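Local coordinates for protein acyl-CoA dehydrogenase FadE3 (Mycobacterium smegmatis, PDB 4IV6) that belongs to the acyl-CoA dehydrogenase family of flavoproteins and binds dihydroflavine-adenine dinucleotide as a four-chain assembly, at residues 126-131 with 136-141. Numbering follows the deposited sequence.
Sequences LTEPGG and QAMRTV. With FDA (dihydroflavine-adenine dinucleotide), chain D.
The backbones come nearest at E128 and M138, whose CA atoms lie 6.4 Å apart within the loop that joins strand 122-125 to strand 141-145, and a type I turn from E128 to G131 starts at the same glutamate. The bridge is almost wholly the E128 carboxylate. CG lies anti to the carbonyl carbon (chi1 -59°), and a bend at chi2 turns the carboxylate to the backbone of R139 and T140. E128 OE1 accepts R139 N at 2.8 Å in a nearly straight bond, the donor standing above the carboxylate plane. OE2 is gripped twice by T140: T140 N meets the syn lone pair of E128 OE2, whereas T140 OG1 donates to E128 OE2 from above the plane at 2.6 Å. M138 lays its CB against the carboxylate, 3.4 Å from E128 CD, the two side chains crossing at about a right angle. K155 forms a salt bridge to OE2, which probably favours the ionised form of this buried acid. The adjacent L126 and T127 hold dihydroflavine-adenine dinucleotide (FDA): T127 N donates to FDA O2 at 2.9 Å, L126 N shares that oxygen, and FDA N1 donates to T127 OG1 at 2.8 Å. Thus E128 ties the flavin-binding loop of the acyl-CoA dehydrogenase middle, beta-sheet domain to the lead-in of strand 141-145.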
ATOM      1  N   LEU B 126      16.922 -28.639   1.888  1.00 14.48           N
ATOM      2  CA  LEU B 126      15.511 -29.019   1.805  1.00 14.63           C
ATOM      3  C   LEU B 126      14.989 -28.889   0.377  1.00 13.70           C
ATOM      4  O   LEU B 126      14.396 -29.812  -0.137  1.00 13.71           O
ATOM      5  CB  LEU B 126      14.635 -28.137   2.688  1.00 15.75           C
ATOM      6  CG  LEU B 126      14.921 -27.939   4.172  1.00 17.62           C
ATOM      7  CD1 LEU B 126      13.725 -27.361   4.906  1.00 18.37           C
ATOM      8  CD2 LEU B 126      15.324 -29.211   4.828  1.00 18.27           C
ATOM      9  N   THR B 127      15.214 -27.722  -0.234  1.00 13.38           N
ATOM     10  CA  THR B 127      14.610 -27.358  -1.500  1.00 13.13           C
ATOM     11  C   THR B 127      15.011 -28.284  -2.634  1.00 13.00           C
ATOM     12  O   THR B 127      16.179 -28.613  -2.801  1.00 12.82           O
ATOM     13  CB  THR B 127      14.931 -25.890  -1.824  1.00 13.09           C
ATOM     14  OG1 THR B 127      14.382 -25.060  -0.780  1.00 13.00           O
ATOM     15  CG2 THR B 127      14.361 -25.466  -3.167  1.00 12.86           C
ATOM     16  N   GLU B 128      14.008 -28.707  -3.400  1.00 13.05           N
ATOM     17  CA  GLU B 128      14.212 -29.520  -4.577  1.00 13.36           C
ATOM     18  C   GLU B 128      13.912 -28.709  -5.833  1.00 13.70           C
ATOM     19  O   GLU B 128      13.122 -27.778  -5.772  1.00 13.59           O
ATOM     20  CB  GLU B 128      13.284 -30.746  -4.534  1.00 13.70           C
ATOM     21  CG  GLU B 128      13.494 -31.632  -3.314  1.00 13.88           C
ATOM     22  CD  GLU B 128      13.807 -33.094  -3.607  1.00 13.75           C
ATOM     23  OE1 GLU B 128      13.431 -33.608  -4.685  1.00 13.48           O
ATOM     24  OE2 GLU B 128      14.381 -33.729  -2.698  1.00 13.35           O
ATOM     25  N   PRO B 129      14.486 -29.083  -6.987  1.00 14.24           N
ATOM     26  CA  PRO B 129      14.143 -28.362  -8.227  1.00 14.50           C
ATOM     27  C   PRO B 129      12.634 -28.326  -8.487  1.00 14.47           C
ATOM     28  O   PRO B 129      12.122 -27.314  -8.968  1.00 14.47           O
ATOM     29  CB  PRO B 129      14.868 -29.160  -9.333  1.00 15.28           C
ATOM     30  CG  PRO B 129      15.867 -29.982  -8.641  1.00 15.13           C
ATOM     31  CD  PRO B 129      15.493 -30.129  -7.208  1.00 14.69           C
ATOM     32  N   GLY B 130      11.943 -29.412  -8.150  1.00 14.10           N
ATOM     33  CA  GLY B 130      10.485 -29.519  -8.334  1.00 14.75           C
ATOM     34  C   GLY B 130       9.632 -28.751  -7.328  1.00 14.55           C
ATOM     35  O   GLY B 130       8.418 -28.615  -7.521  1.00 15.32           O
ATOM     36  N   GLY B 131      10.260 -28.235  -6.280  1.00 13.88           N
ATOM     37  CA  GLY B 131       9.568 -27.398  -5.268  1.00 13.80           C
ATOM     38  C   GLY B 131      10.328 -27.204  -3.955  1.00 13.61           C
ATOM     39  O   GLY B 131      10.850 -28.162  -3.328  1.00 13.53           O
ATOM     40  N   GLN B 136       6.702 -32.223   0.777  1.00 17.19           N
ATOM     41  CA  GLN B 136       6.172 -33.588   0.812  1.00 18.68           C
ATOM     42  C   GLN B 136       6.328 -34.274  -0.534  1.00 18.40           C
ATOM     43  O   GLN B 136       6.421 -35.493  -0.598  1.00 18.52           O
ATOM     44  CB  GLN B 136       4.676 -33.600   1.211  1.00 21.07           C
ATOM     45  CG  GLN B 136       4.080 -34.994   1.323  1.00 23.42           C
ATOM     46  CD  GLN B 136       4.830 -35.825   2.358  1.00 25.24           C
ATOM     47  OE1 GLN B 136       4.873 -35.445   3.526  1.00 28.02           O
ATOM     48  NE2 GLN B 136       5.462 -36.928   1.937  1.00 25.99           N
ATOM     49  N   ALA B 137       6.361 -33.487  -1.610  1.00 17.60           N
ATOM     50  CA  ALA B 137       6.520 -34.033  -2.948  1.00 17.61           C
ATOM     51  C   ALA B 137       7.979 -34.287  -3.332  1.00 16.81           C
ATOM     52  O   ALA B 137       8.237 -34.662  -4.468  1.00 16.54           O
ATOM     53  CB  ALA B 137       5.881 -33.116  -3.969  1.00 17.43           C
ATOM     54  N   MET B 138       8.924 -34.105  -2.406  1.00 16.64           N
ATOM     55  CA  MET B 138      10.337 -34.226  -2.725  1.00 16.15           C
ATOM     56  C   MET B 138      10.666 -35.619  -3.277  1.00 16.72           C
ATOM     57  O   MET B 138      10.007 -36.612  -2.942  1.00 17.24           O
ATOM     58  CB  MET B 138      11.212 -33.928  -1.516  1.00 16.63           C
ATOM     59  CG  MET B 138      11.126 -34.950  -0.363  1.00 17.60           C
ATOM     60  SD  MET B 138      12.337 -34.626   0.948  1.00 18.58           S
ATOM     61  CE  MET B 138      11.738 -33.083   1.602  1.00 18.51           C
ATOM     62  N   ARG B 139      11.685 -35.664  -4.114  1.00 16.56           N
ATOM     63  CA  ARG B 139      12.069 -36.887  -4.817  1.00 17.39           C
ATOM     64  C   ARG B 139      13.333 -37.514  -4.217  1.00 16.26           C
ATOM     65  O   ARG B 139      13.633 -38.689  -4.476  1.00 15.67           O
ATOM     66  CB  ARG B 139      12.236 -36.558  -6.299  1.00 19.42           C
ATOM     67  CG  ARG B 139      10.926 -36.099  -6.950  1.00 22.53           C
ATOM     68  CD  ARG B 139      11.150 -35.673  -8.388  1.00 26.22           C
ATOM     69  NE  ARG B 139      11.692 -36.771  -9.191  1.00 31.87           N
ATOM     70  CZ  ARG B 139      12.083 -36.673 -10.463  1.00 37.63           C
ATOM     71  NH1 ARG B 139      11.999 -35.510 -11.128  1.00 38.82           N
ATOM     72  NH2 ARG B 139      12.548 -37.759 -11.082  1.00 40.25           N
ATOM     73  N   THR B 140      14.060 -36.769  -3.383  1.00 14.68           N
ATOM     74  CA  THR B 140      15.275 -37.319  -2.808  1.00 14.29           C
ATOM     75  C   THR B 140      14.921 -38.392  -1.793  1.00 14.76           C
ATOM     76  O   THR B 140      14.188 -38.149  -0.818  1.00 14.38           O
ATOM     77  CB  THR B 140      16.175 -36.234  -2.205  1.00 13.94           C
ATOM     78  OG1 THR B 140      16.495 -35.214  -3.192  1.00 13.75           O
ATOM     79  CG2 THR B 140      17.456 -36.848  -1.695  1.00 14.02           C
ATOM     80  N   VAL B 141      15.477 -39.576  -2.012  1.00 15.67           N
ATOM     81  CA  VAL B 141      15.211 -40.759  -1.204  1.00 16.61           C
ATOM     82  C   VAL B 141      16.494 -41.307  -0.586  1.00 16.91           C
ATOM     83  O   VAL B 141      17.583 -41.205  -1.184  1.00 16.40           O
ATOM     84  CB  VAL B 141      14.574 -41.912  -2.027  1.00 17.76           C
ATOM     85  CG1 VAL B 141      13.183 -41.543  -2.490  1.00 18.26           C
ATOM     86  CG2 VAL B 141      15.443 -42.321  -3.220  1.00 18.44           C
TER
HETATM   87  PA  FDA D 401       7.416 -22.574  -5.310  1.00 14.23           P
HETATM   88  O1A FDA D 401       7.091 -23.454  -4.128  1.00 15.33           O
HETATM   89  O2A FDA D 401       7.538 -23.163  -6.688  1.00 14.80           O
HETATM   90  O5B FDA D 401       6.344 -21.385  -5.338  1.00 14.37           O
HETATM   91  C5B FDA D 401       6.219 -20.464  -6.447  1.00 13.47           C
HETATM   92  C4B FDA D 401       5.158 -19.405  -6.097  1.00 13.23           C
HETATM   93  O4B FDA D 401       3.913 -20.019  -5.710  1.00 12.66           O
HETATM   94  C3B FDA D 401       5.559 -18.562  -4.906  1.00 12.76           C
HETATM   95  O3B FDA D 401       4.942 -17.262  -5.019  1.00 12.39           O
HETATM   96  C2B FDA D 401       4.985 -19.353  -3.750  1.00 12.90           C
HETATM   97  O2B FDA D 401       4.769 -18.597  -2.562  1.00 12.76           O
HETATM   98  C1B FDA D 401       3.655 -19.756  -4.340  1.00 12.61           C
HETATM   99  N9A FDA D 401       3.052 -20.949  -3.684  1.00 13.42           N
HETATM  100  C8A FDA D 401       3.501 -22.219  -3.795  1.00 12.79           C
HETATM  101  N7A FDA D 401       2.696 -23.058  -3.114  1.00 13.20           N
HETATM  102  C5A FDA D 401       1.724 -22.300  -2.552  1.00 13.13           C
HETATM  103  C6A FDA D 401       0.565 -22.534  -1.706  1.00 13.43           C
HETATM  104  N6A FDA D 401       0.280 -23.778  -1.316  1.00 14.22           N
HETATM  105  N1A FDA D 401      -0.211 -21.498  -1.317  1.00 13.64           N
HETATM  106  C2A FDA D 401       0.055 -20.251  -1.736  1.00 13.53           C
HETATM  107  N3A FDA D 401       1.116 -19.947  -2.517  1.00 12.71           N
HETATM  108  C4A FDA D 401       1.946 -20.917  -2.953  1.00 12.82           C
HETATM  109  N1  FDA D 401      16.618 -23.766   0.262  1.00 15.09           N
HETATM  110  C2  FDA D 401      17.293 -24.627   1.018  1.00 14.85           C
HETATM  111  O2  FDA D 401      16.794 -25.745   1.249  1.00 14.29           O
HETATM  112  N3  FDA D 401      18.496 -24.330   1.540  1.00 15.31           N
HETATM  113  C4  FDA D 401      19.130 -23.174   1.342  1.00 15.19           C
HETATM  114  O4  FDA D 401      20.272 -22.960   1.832  1.00 14.92           O
HETATM  115  C4X FDA D 401      18.434 -22.151   0.537  1.00 14.68           C
HETATM  116  N5  FDA D 401      18.977 -20.952   0.238  1.00 14.90           N
HETATM  117  C5X FDA D 401      18.508 -20.252  -0.826  1.00 13.83           C
HETATM  118  C6  FDA D 401      19.271 -19.246  -1.430  1.00 13.99           C
HETATM  119  C7  FDA D 401      18.779 -18.499  -2.500  1.00 14.41           C
HETATM  120  C7M FDA D 401      19.626 -17.443  -3.162  1.00 14.88           C
HETATM  121  C8  FDA D 401      17.475 -18.744  -2.976  1.00 14.87           C
HETATM  122  C8M FDA D 401      16.848 -17.985  -4.123  1.00 15.57           C
HETATM  123  C9  FDA D 401      16.722 -19.745  -2.384  1.00 14.53           C
HETATM  124  C9A FDA D 401      17.229 -20.517  -1.326  1.00 14.02           C
HETATM  125  N10 FDA D 401      16.441 -21.551  -0.777  1.00 14.95           N
HETATM  126  C10 FDA D 401      17.123 -22.536  -0.029  1.00 14.81           C
HETATM  127  C1' FDA D 401      15.300 -22.013  -1.576  1.00 15.16           C
HETATM  128  C2' FDA D 401      14.067 -21.315  -1.045  1.00 17.03           C
HETATM  129  O2' FDA D 401      13.750 -21.758   0.275  1.00 16.09           O
HETATM  130  C3' FDA D 401      12.911 -21.584  -2.009  1.00 18.50           C
HETATM  131  O3' FDA D 401      13.098 -20.757  -3.154  1.00 21.52           O
HETATM  132  C4' FDA D 401      11.552 -21.296  -1.416  1.00 19.76           C
HETATM  133  O4' FDA D 401      11.235 -22.439  -0.606  1.00 21.66           O
HETATM  134  C5' FDA D 401      10.464 -21.179  -2.499  1.00 19.48           C
HETATM  135  O5' FDA D 401      10.554 -22.303  -3.346  1.00 18.68           O
HETATM  136  P   FDA D 401      10.211 -22.324  -4.892  1.00 18.24           P
HETATM  137  O1P FDA D 401      10.262 -23.800  -5.233  1.00 17.93           O
HETATM  138  O2P FDA D 401      11.113 -21.382  -5.613  1.00 21.26           O
HETATM  139  O3P FDA D 401       8.714 -21.724  -4.919  1.00 16.43           O